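PDB 3PE7: oligogalacturonate lyase from Yersinia enterocolitica subsp. enterocolitica, which cleaves short oligogalacturonides by beta-elimination, probably in the cytoplasm and with the help of a bound manganese ion. Local coordinates for residues 254-259 and 265-270. Residues are numbered along the deposited sequence; the frame is centred on the assembly and turned at random.
Sequences YVSYLK and FIYSAD. With CA (calcium ion), chain D.
The two middle strands of one four-stranded blade of the seven-bladed beta-propeller, 252-258 and 264-269, form an antiparallel hairpin in which Tyr254 pairs with Tyr267 and Ser256 with Phe265. Each is a hydrogen-bonded pair joined in both directions; Tyr267 N to Tyr254 O spans 2.9 Å and is nearly linear, with 171° at the hydrogen. Between these, Val255 and Ile266 form a non-hydrogen-bonded pair with side chains on the opposite face, and in the gap between the backbones Val255 CA makes a C-H...O contact of 3.3 Å with Phe265 O.

On the tyrosine face, a chi1 of 63° puts Tyr254 CG between its own backbone N and carbonyl carbon and leans the ring across to Tyr267. Tyr267 CB then sits over one face of this ring, 3.6 Å from the centroid, in a CH-pi contact. The ring planes differ by 21°, yet their lateral shift leaves little of one ring over the other. Ser256 CB meets the Tyr267 ring at CD2, 3.5 Å away. Hydrogen bonds from Asn276 and Lys232 hold the Tyr254 hydroxyl, and Lys232 also makes a cation-pi contact with Tyr267. Beyond the strand, Asp270 grips a calcium ion shared with Glu272, unevenly: OD1 at 2.4 Å, OD2 at 2.8 Å.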
loop_
_atom_site.group_PDB
_atom_site.type_symbol
_atom_site.label_atom_id
_atom_site.label_comp_id
_atom_site.label_asym_id
_atom_site.label_seq_id
_atom_site.Cartn_x
_atom_site.Cartn_y
_atom_site.Cartn_z
ATOM N N TYR A 254 1.151 10.470 -9.305
ATOM C CA TYR A 254 1.111 9.257 -10.122
ATOM C C TYR A 254 2.292 9.217 -11.073
ATOM O O TYR A 254 3.049 10.182 -11.198
ATOM C CB TYR A 254 -0.219 9.157 -10.908
ATOM C CG TYR A 254 -0.427 10.279 -11.907
ATOM C CD1 TYR A 254 -0.989 11.508 -11.508
ATOM C CD2 TYR A 254 -0.057 10.117 -13.251
ATOM C CE1 TYR A 254 -1.175 12.548 -12.442
ATOM C CE2 TYR A 254 -0.247 11.140 -14.179
ATOM C CZ TYR A 254 -0.806 12.346 -13.768
ATOM O OH TYR A 254 -0.959 13.355 -14.711
ATOM N N VAL A 255 2.421 8.087 -11.763
ATOM C CA VAL A 255 3.509 7.878 -12.705
ATOM C C VAL A 255 2.927 7.818 -14.118
ATOM O O VAL A 255 1.881 7.185 -14.341
ATOM C CB VAL A 255 4.275 6.593 -12.376
ATOM C CG1 VAL A 255 5.292 6.247 -13.471
ATOM C CG2 VAL A 255 5.000 6.761 -11.063
ATOM N N SER A 256 3.594 8.487 -15.048
ATOM C CA SER A 256 3.142 8.552 -16.431
ATOM C C SER A 256 4.236 8.060 -17.384
ATOM O O SER A 256 5.418 8.350 -17.203
ATOM C CB SER A 256 2.771 9.995 -16.784
ATOM O OG SER A 256 2.456 10.121 -18.170
ATOM N N TYR A 257 3.839 7.346 -18.422
ATOM C CA TYR A 257 4.784 7.025 -19.490
ATOM C C TYR A 257 4.049 6.870 -20.818
ATOM O O TYR A 257 2.829 6.738 -20.840
ATOM C CB TYR A 257 5.610 5.782 -19.141
ATOM C CG TYR A 257 4.814 4.515 -18.875
ATOM C CD1 TYR A 257 4.580 3.586 -19.893
ATOM C CD2 TYR A 257 4.325 4.228 -17.592
ATOM C CE1 TYR A 257 3.861 2.406 -19.640
ATOM C CE2 TYR A 257 3.608 3.053 -17.337
ATOM C CZ TYR A 257 3.384 2.153 -18.361
ATOM O OH TYR A 257 2.680 0.986 -18.098
ATOM N N LEU A 258 4.814 6.893 -21.909
ATOM C CA LEU A 258 4.254 6.874 -23.262
ATOM C C LEU A 258 4.759 5.662 -24.011
ATOM O O LEU A 258 5.921 5.282 -23.872
ATOM C CB LEU A 258 4.665 8.130 -24.027
ATOM C CG LEU A 258 4.185 9.488 -23.531
ATOM C CD1 LEU A 258 4.905 10.610 -24.314
ATOM C CD2 LEU A 258 2.664 9.588 -23.669
ATOM N N LYS A 259 3.881 5.054 -24.804
ATOM C CA LYS A 259 4.321 3.990 -25.694
ATOM C C LYS A 259 5.428 4.545 -26.600
ATOM O O LYS A 259 5.352 5.681 -27.051
ATOM C CB LYS A 259 3.136 3.459 -26.507
ATOM C CG LYS A 259 3.452 2.212 -27.343
ATOM C CD LYS A 259 2.213 1.338 -27.508
ATOM C CE LYS A 259 2.457 0.189 -28.496
ATOM N NZ LYS A 259 2.399 0.657 -29.926
ATOM N N PHE A 265 7.834 9.266 -15.677
ATOM C CA PHE A 265 7.751 10.603 -15.080
ATOM C C PHE A 265 6.787 10.641 -13.901
ATOM O O PHE A 265 5.716 10.035 -13.953
ATOM C CB PHE A 265 7.313 11.629 -16.135
ATOM C CG PHE A 265 8.306 11.800 -17.244
ATOM C CD1 PHE A 265 9.325 12.733 -17.134
ATOM C CD2 PHE A 265 8.245 10.994 -18.387
ATOM C CE1 PHE A 265 10.277 12.867 -18.155
ATOM C CE2 PHE A 265 9.181 11.139 -19.410
ATOM C CZ PHE A 265 10.189 12.074 -19.287
ATOM N N ILE A 266 7.190 11.331 -12.836
ATOM C CA ILE A 266 6.283 11.615 -11.712
ATOM C C ILE A 266 5.466 12.870 -12.018
ATOM O O ILE A 266 6.033 13.904 -12.424
ATOM C CB ILE A 266 7.042 11.820 -10.370
ATOM C CG1 ILE A 266 7.937 10.615 -10.053
ATOM C CG2 ILE A 266 6.078 12.097 -9.238
ATOM C CD1 ILE A 266 8.874 10.850 -8.852
ATOM N N TYR A 267 4.152 12.764 -11.831
ATOM C CA TYR A 267 3.213 13.862 -12.064
ATOM C C TYR A 267 2.429 14.127 -10.793
ATOM O O TYR A 267 2.299 13.252 -9.933
ATOM C CB TYR A 267 2.209 13.478 -13.154
ATOM C CG TYR A 267 2.634 13.802 -14.570
ATOM C CD1 TYR A 267 2.061 14.867 -15.268
ATOM C CD2 TYR A 267 3.617 13.051 -15.209
ATOM C CE1 TYR A 267 2.447 15.162 -16.582
ATOM C CE2 TYR A 267 4.006 13.345 -16.523
ATOM C CZ TYR A 267 3.418 14.397 -17.190
ATOM O OH TYR A 267 3.822 14.686 -18.479
ATOM N N SER A 268 1.911 15.344 -10.675
ATOM C CA SER A 268 1.037 15.708 -9.573
ATOM C C SER A 268 -0.233 16.269 -10.178
ATOM O O SER A 268 -0.169 16.927 -11.224
ATOM C CB SER A 268 1.716 16.800 -8.746
ATOM O OG SER A 268 1.177 16.803 -7.448
ATOM N N ALA A 269 -1.377 16.011 -9.544
ATOM C CA ALA A 269 -2.635 16.645 -9.949
ATOM C C ALA A 269 -3.230 17.367 -8.753
ATOM O O ALA A 269 -3.314 16.787 -7.681
ATOM C CB ALA A 269 -3.616 15.605 -10.440
ATOM N N ASP A 270 -3.631 18.627 -8.932
ATOM C CA ASP A 270 -4.348 19.334 -7.870
ATOM C C ASP A 270 -5.809 18.904 -7.898
ATOM O O ASP A 270 -6.446 18.976 -8.928
ATOM C CB ASP A 270 -4.273 20.840 -8.058
ATOM C CG ASP A 270 -4.843 21.594 -6.867
ATOM O OD1 ASP A 270 -4.122 21.710 -5.857
ATOM O OD2 ASP A 270 -6.008 22.032 -6.918
HETATM CA CA CA D . -5.546 22.776 -4.294
#